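Local coordinates for protein mirolysin (Tannerella forsythia, PDB 6R7V) that probably cleaves proteins as a zinc-dependent pappalysin-family metzincin, and is held here as a zymogen latent through a cysteine switch, at residues Ile45-Val50 against Ile101-Ala106; Ile71-Glu76 against Lys201-Thr206. The protein carries 1 engineered substitution. All coordinates share one frame; numbering follows the deposited sequence.

From the N terminus the chain first lays down strand 45-55, which holds Ile45-Val50, then runs through helix 64-77, which holds Ile71-Glu76. Contact 1 closes the first loop when strand 101-105 returns beside strand 45-55, after 50 intervening residues that include the helix. Much later, Lys201-Thr206 starts helix 203-212 and closes contact 2 on helix 64-77. The two loops cross, as contact 2 begins within the first and ends beyond it. Contact 1 thus joins two neighbouring strands of the sheet, and contact 2 joins its backing helix to the zinc-binding helix. They meet where Asn75 OD1 lies 2.8 Å from Phe103 N, a probable hydrogen bond.

Contact 1: residues Ile45-Val50 against Ile101-Ala106; sequences ILIPVV and IEFKLA
Leu46 and Lys104 meet on one face of a parallel strand pair, the two strands of a beta-alpha-beta unit in the metzincin sheet. The lysine chain, extended beyond CG, crosses the leucine at about a right angle and lays its methylenes over one methyl. Lys104 CB is 4.2 Å from Leu46 CD1, Lys104 CG closes to 3.7 Å of the same methyl, and Lys104 CD and CE each stay 3.8 Å from it, so the greasy stem is used while NZ is carried beyond the methyl. Leu46 offers CD1 because CG stands opposite the backbone N (chi1 174°). Glu102 OE1 also flanks this methyl.

Ile45, Ile47, Val49, Ile101, Phe103 and Leu105 occupy the other face, where helix 64-77 packs on Val49, Phe103 and Leu105. Beta-branched residues suit the extended backbone. Ile47 CB sits 3.8 Å from Phe103 CD2, whereas Val49 CG2 reaches the ring edge in plane.

Five backbone bonds set the register, from Glu102 N to Ala106 N. Pro48 costs none of them, since its nitrogen faces away from this partner. The first runs nearly straight: Glu102 N to Ile45 O, 2.8 Å, with 171° at the hydrogen.

Contact 2: residues Ile71-Glu76 against Lys201-Thr206; sequences IQVLNE and KGRTAT
Val73 and Leu74 of the backing helix 64-77 pack against the start of helix 203-212, the active-site helix of the metzincin fold, which carries the zinc ligands His207 and His211. Val73 points straight at the turn before that helix. Its two methyls straddle a carbonyl oxygen: Val73 CG1 and Val73 CG2 each lie 3.5 Å from Lys201 O. With CG1 opposite the backbone N (chi1 168°), Val73 CG1 also reaches on to Gly202 O, 3.6 Å away. Gly202, the N-cap, fits in two ways: its positive phi of 76° comes easily to glycine, and the absence of a side chain lets the valine come close.

Leu74 leaves its helix at a slant, yet its end turns inward, and it slides past Thr206 in the opposite direction. Leu74 CD2 does the touching, 3.8 Å from both Thr206 CA and Thr206 OG1, with Ala205 CB a little farther off at 4.3 Å. Ala205, with a single methyl, lets the leucine tip approach the helix backbone.

Polar side chains border these methyl contacts. Thr206 OG1 is hydrogen-bonded to Asp77 OD2, and that carboxylate oxygen also takes Arg203 NE in a salt bridge, while Asp84 holds Arg203 NH2. These acids probably fix the buried guanidinium, which meets Val73 obliquely. Asp272 OD2 accepts both Lys201 N and Arg203 N, fastening the backbone on either side of the N-cap Gly202.

Val73 CG1 also borders this polar cluster, 3.9 Å from Thr206 OG1 and 4.3 Å from Arg203 NE.

Contact 1: residues Ile45-Val50 against Ile101-Ala106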
loop_
_atom_site.group_PDB
_atom_site.type_symbol
_atom_site.label_atom_id
_atom_site.label_comp_id
_atom_site.label_asym_id
_atom_site.label_seq_id
_atom_site.Cartn_x
_atom_site.Cartn_y
_atom_site.Cartn_z
ATOM N N ILE A 45 -10.393 -12.482 -0.070
ATOM C CA ILE A 45 -9.040 -12.645 -0.579
ATOM C C ILE A 45 -8.132 -12.649 0.634
ATOM O O ILE A 45 -8.236 -11.745 1.465
ATOM C CB ILE A 45 -8.715 -11.497 -1.566
ATOM C CG1 ILE A 45 -9.561 -11.642 -2.839
ATOM C CG2 ILE A 45 -7.211 -11.452 -1.865
ATOM C CD1 ILE A 45 -9.563 -10.384 -3.721
ATOM N N LEU A 46 -7.289 -13.681 0.766
ATOM C CA LEU A 46 -6.376 -13.785 1.901
ATOM C C LEU A 46 -4.945 -13.553 1.430
ATOM O O LEU A 46 -4.485 -14.194 0.486
ATOM C CB LEU A 46 -6.520 -15.183 2.545
ATOM C CG LEU A 46 -5.546 -15.534 3.675
ATOM C CD1 LEU A 46 -5.632 -14.544 4.827
ATOM C CD2 LEU A 46 -5.845 -16.950 4.186
ATOM N N ILE A 47 -4.238 -12.694 2.150
ATOM C CA ILE A 47 -2.864 -12.350 1.835
ATOM C C ILE A 47 -1.933 -12.826 2.935
ATOM O O ILE A 47 -1.934 -12.217 4.005
ATOM C CB ILE A 47 -2.714 -10.811 1.686
ATOM C CG1 ILE A 47 -3.716 -10.178 0.696
ATOM C CG2 ILE A 47 -1.246 -10.423 1.333
ATOM C CD1 ILE A 47 -3.593 -10.520 -0.645
ATOM N N PRO A 48 -1.080 -13.848 2.684
ATOM C CA PRO A 48 -0.025 -14.216 3.662
ATOM C C PRO A 48 1.033 -13.139 3.688
ATOM O O PRO A 48 1.461 -12.670 2.630
ATOM C CB PRO A 48 0.569 -15.520 3.070
ATOM C CG PRO A 48 -0.450 -16.000 2.036
ATOM C CD PRO A 48 -1.010 -14.697 1.477
ATOM N N VAL A 49 1.456 -12.715 4.884
ATOM C CA VAL A 49 2.399 -11.628 5.028
ATOM C C VAL A 49 3.648 -12.092 5.737
ATOM O O VAL A 49 3.587 -12.824 6.719
ATOM C CB VAL A 49 1.739 -10.469 5.845
ATOM C CG1 VAL A 49 2.725 -9.320 6.114
ATOM C CG2 VAL A 49 0.489 -9.934 5.133
ATOM N N VAL A 50 4.790 -11.597 5.293
ATOM C CA VAL A 50 6.037 -11.713 6.027
ATOM C C VAL A 50 6.565 -10.305 6.242
ATOM O O VAL A 50 6.611 -9.484 5.307
ATOM C CB VAL A 50 7.071 -12.654 5.365
ATOM C CG1 VAL A 50 7.403 -12.240 3.922
ATOM C CG2 VAL A 50 8.336 -12.781 6.217
ATOM N N ILE A 101 -10.575 -8.056 1.887
ATOM C CA ILE A 101 -9.225 -8.585 1.810
ATOM C C ILE A 101 -8.735 -8.713 3.247
ATOM O O ILE A 101 -8.800 -7.740 4.009
ATOM C CB ILE A 101 -8.316 -7.651 0.962
ATOM C CG1 ILE A 101 -8.807 -7.570 -0.483
ATOM C CG2 ILE A 101 -6.861 -8.149 0.997
ATOM C CD1 ILE A 101 -8.052 -6.520 -1.379
ATOM N N GLU A 102 -8.220 -9.899 3.592
ATOM C CA GLU A 102 -7.628 -10.228 4.893
ATOM C C GLU A 102 -6.137 -10.402 4.796
ATOM O O GLU A 102 -5.656 -10.919 3.789
ATOM C CB GLU A 102 -8.161 -11.590 5.396
ATOM C CG GLU A 102 -9.545 -11.643 5.960
ATOM C CD GLU A 102 -9.997 -13.068 6.239
ATOM O OE1 GLU A 102 -9.202 -14.026 6.105
ATOM O OE2 GLU A 102 -11.193 -13.224 6.514
ATOM N N PHE A 103 -5.433 -10.140 5.893
ATOM C CA PHE A 103 -3.982 -10.262 5.984
ATOM C C PHE A 103 -3.656 -11.129 7.157
ATOM O O PHE A 103 -4.254 -10.974 8.222
ATOM C CB PHE A 103 -3.329 -8.885 6.165
ATOM C CG PHE A 103 -3.578 -7.935 5.023
ATOM C CD1 PHE A 103 -4.764 -7.204 4.948
ATOM C CD2 PHE A 103 -2.648 -7.795 3.996
ATOM C CE1 PHE A 103 -4.999 -6.330 3.886
ATOM C CE2 PHE A 103 -2.904 -6.949 2.910
ATOM C CZ PHE A 103 -4.081 -6.212 2.867
ATOM N N LYS A 104 -2.745 -12.090 6.965
ATOM C CA LYS A 104 -2.326 -12.928 8.088
ATOM C C LYS A 104 -0.850 -13.142 8.006
ATOM O O LYS A 104 -0.328 -13.449 6.928
ATOM C CB LYS A 104 -3.029 -14.301 8.108
ATOM C CG LYS A 104 -4.517 -14.288 8.392
ATOM C CD LYS A 104 -5.067 -15.728 8.417
ATOM C CE LYS A 104 -6.561 -15.704 8.281
ATOM N NZ LYS A 104 -7.155 -17.057 8.403
ATOM N N LEU A 105 -0.167 -13.091 9.159
ATOM C CA LEU A 105 1.246 -13.397 9.136
ATOM C C LEU A 105 1.453 -14.864 8.762
ATOM O O LEU A 105 0.734 -15.747 9.250
ATOM C CB LEU A 105 1.861 -13.138 10.509
ATOM C CG LEU A 105 1.971 -11.655 10.916
ATOM C CD1 LEU A 105 2.424 -11.543 12.393
ATOM C CD2 LEU A 105 3.019 -10.928 10.043
ATOM N N ALA A 106 2.429 -15.118 7.896
ATOM C CA ALA A 106 2.759 -16.472 7.475
ATOM C C ALA A 106 3.143 -17.349 8.651
ATOM O O ALA A 106 3.736 -16.882 9.615
ATOM C CB ALA A 106 3.925 -16.423 6.492
#

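Contact 2: residues Ile71-Glu76 against Lys201-Thr206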
loop_
_atom_site.group_PDB
_atom_site.type_symbol
_atom_site.label_atom_id
_atom_site.label_comp_id
_atom_site.label_asym_id
_atom_site.label_seq_id
_atom_site.Cartn_x
_atom_site.Cartn_y
_atom_site.Cartn_z
ATOM N N ILE A 71 -0.770 -5.419 11.413
ATOM C CA ILE A 71 -1.605 -6.386 10.712
ATOM C C ILE A 71 -3.066 -6.148 11.089
ATOM O O ILE A 71 -3.956 -6.213 10.217
ATOM C CB ILE A 71 -1.147 -7.819 11.024
ATOM C CG1 ILE A 71 0.336 -7.983 10.653
ATOM C CG2 ILE A 71 -2.009 -8.837 10.232
ATOM C CD1 ILE A 71 0.728 -7.640 9.163
ATOM N N GLN A 72 -3.303 -5.809 12.370
ATOM C CA GLN A 72 -4.660 -5.467 12.841
ATOM C C GLN A 72 -5.226 -4.274 12.058
ATOM O O GLN A 72 -6.369 -4.324 11.581
ATOM C CB GLN A 72 -4.624 -5.134 14.329
ATOM C CG GLN A 72 -6.009 -4.874 14.909
ATOM C CD GLN A 72 -5.974 -4.476 16.369
ATOM O OE1 GLN A 72 -4.967 -3.983 16.898
ATOM N NE2 GLN A 72 -7.092 -4.675 17.046
ATOM N N VAL A 73 -4.408 -3.226 11.880
ATOM C CA VAL A 73 -4.855 -2.043 11.141
ATOM C C VAL A 73 -5.174 -2.403 9.681
ATOM O O VAL A 73 -6.207 -1.957 9.155
ATOM C CB VAL A 73 -3.777 -0.936 11.210
ATOM C CG1 VAL A 73 -4.076 0.196 10.209
ATOM C CG2 VAL A 73 -3.666 -0.348 12.622
ATOM N N LEU A 74 -4.336 -3.221 9.021
ATOM C CA LEU A 74 -4.653 -3.590 7.640
ATOM C C LEU A 74 -5.977 -4.331 7.562
ATOM O O LEU A 74 -6.787 -4.045 6.698
ATOM C CB LEU A 74 -3.556 -4.440 7.004
ATOM C CG LEU A 74 -2.169 -3.768 6.864
ATOM C CD1 LEU A 74 -1.154 -4.760 6.316
ATOM C CD2 LEU A 74 -2.223 -2.584 5.864
ATOM N N ASN A 75 -6.221 -5.227 8.509
ATOM C CA ASN A 75 -7.481 -5.973 8.522
ATOM C C ASN A 75 -8.669 -5.076 8.825
ATOM O O ASN A 75 -9.746 -5.335 8.293
ATOM C CB ASN A 75 -7.403 -7.125 9.496
ATOM C CG ASN A 75 -6.636 -8.287 8.878
ATOM O OD1 ASN A 75 -6.963 -8.692 7.774
ATOM N ND2 ASN A 75 -5.631 -8.824 9.543
ATOM N N GLU A 76 -8.481 -4.010 9.588
ATOM C CA GLU A 76 -9.563 -3.057 9.798
ATOM C C GLU A 76 -9.824 -2.247 8.552
ATOM O O GLU A 76 -10.966 -2.191 8.055
ATOM C CB GLU A 76 -9.210 -2.068 10.925
ATOM C CG GLU A 76 -9.201 -2.707 12.305
ATOM C CD GLU A 76 -8.834 -1.749 13.430
ATOM O OE1 GLU A 76 -8.708 -0.527 13.191
ATOM O OE2 GLU A 76 -8.650 -2.242 14.562
ATOM N N LYS A 201 -1.030 5.634 13.321
ATOM C CA LYS A 201 -2.216 4.778 13.334
ATOM C C LYS A 201 -2.115 3.676 12.277
ATOM O O LYS A 201 -3.120 3.010 12.000
ATOM C CB LYS A 201 -3.525 5.584 13.165
ATOM C CG LYS A 201 -3.720 6.711 14.182
ATOM C CD LYS A 201 -3.903 6.128 15.567
ATOM C CE LYS A 201 -4.083 7.165 16.657
ATOM N NZ LYS A 201 -4.238 6.471 17.951
ATOM N N GLY A 202 -0.901 3.448 11.755
ATOM C CA GLY A 202 -0.655 2.373 10.799
ATOM C C GLY A 202 -1.149 2.642 9.400
ATOM O O GLY A 202 -1.195 1.703 8.583
ATOM N N ARG A 203 -1.461 3.919 9.071
ATOM C CA ARG A 203 -1.982 4.185 7.726
ATOM C C ARG A 203 -0.892 4.335 6.670
ATOM O O ARG A 203 -1.211 4.323 5.488
ATOM C CB ARG A 203 -2.927 5.404 7.699
ATOM C CG ARG A 203 -4.383 5.018 7.866
ATOM C CD ARG A 203 -4.708 4.373 9.210
ATOM N NE ARG A 203 -6.079 3.857 9.204
ATOM C CZ ARG A 203 -7.122 4.526 9.679
ATOM N NH1 ARG A 203 -6.969 5.755 10.169
ATOM N NH2 ARG A 203 -8.337 3.995 9.624
ATOM N N THR A 204 0.370 4.503 7.040
ATOM C CA THR A 204 1.436 4.525 6.034
ATOM C C THR A 204 1.403 3.173 5.298
ATOM O O THR A 204 1.460 3.121 4.060
ATOM C CB THR A 204 2.806 4.838 6.658
ATOM O OG1 THR A 204 2.718 6.121 7.290
ATOM C CG2 THR A 204 3.910 4.867 5.625
ATOM N N ALA A 205 1.262 2.075 6.048
ATOM C CA ALA A 205 1.195 0.773 5.369
ATOM C C ALA A 205 -0.129 0.570 4.646
ATOM O O ALA A 205 -0.123 -0.054 3.600
ATOM C CB ALA A 205 1.430 -0.365 6.365
ATOM N N THR A 206 -1.264 1.081 5.184
ATOM C CA THR A 206 -2.523 0.944 4.427
ATOM C C THR A 206 -2.380 1.603 3.064
ATOM O O THR A 206 -2.746 1.007 2.033
ATOM C CB THR A 206 -3.680 1.611 5.201
ATOM O OG1 THR A 206 -3.824 0.852 6.412
ATOM C CG2 THR A 206 -5.012 1.539 4.447
#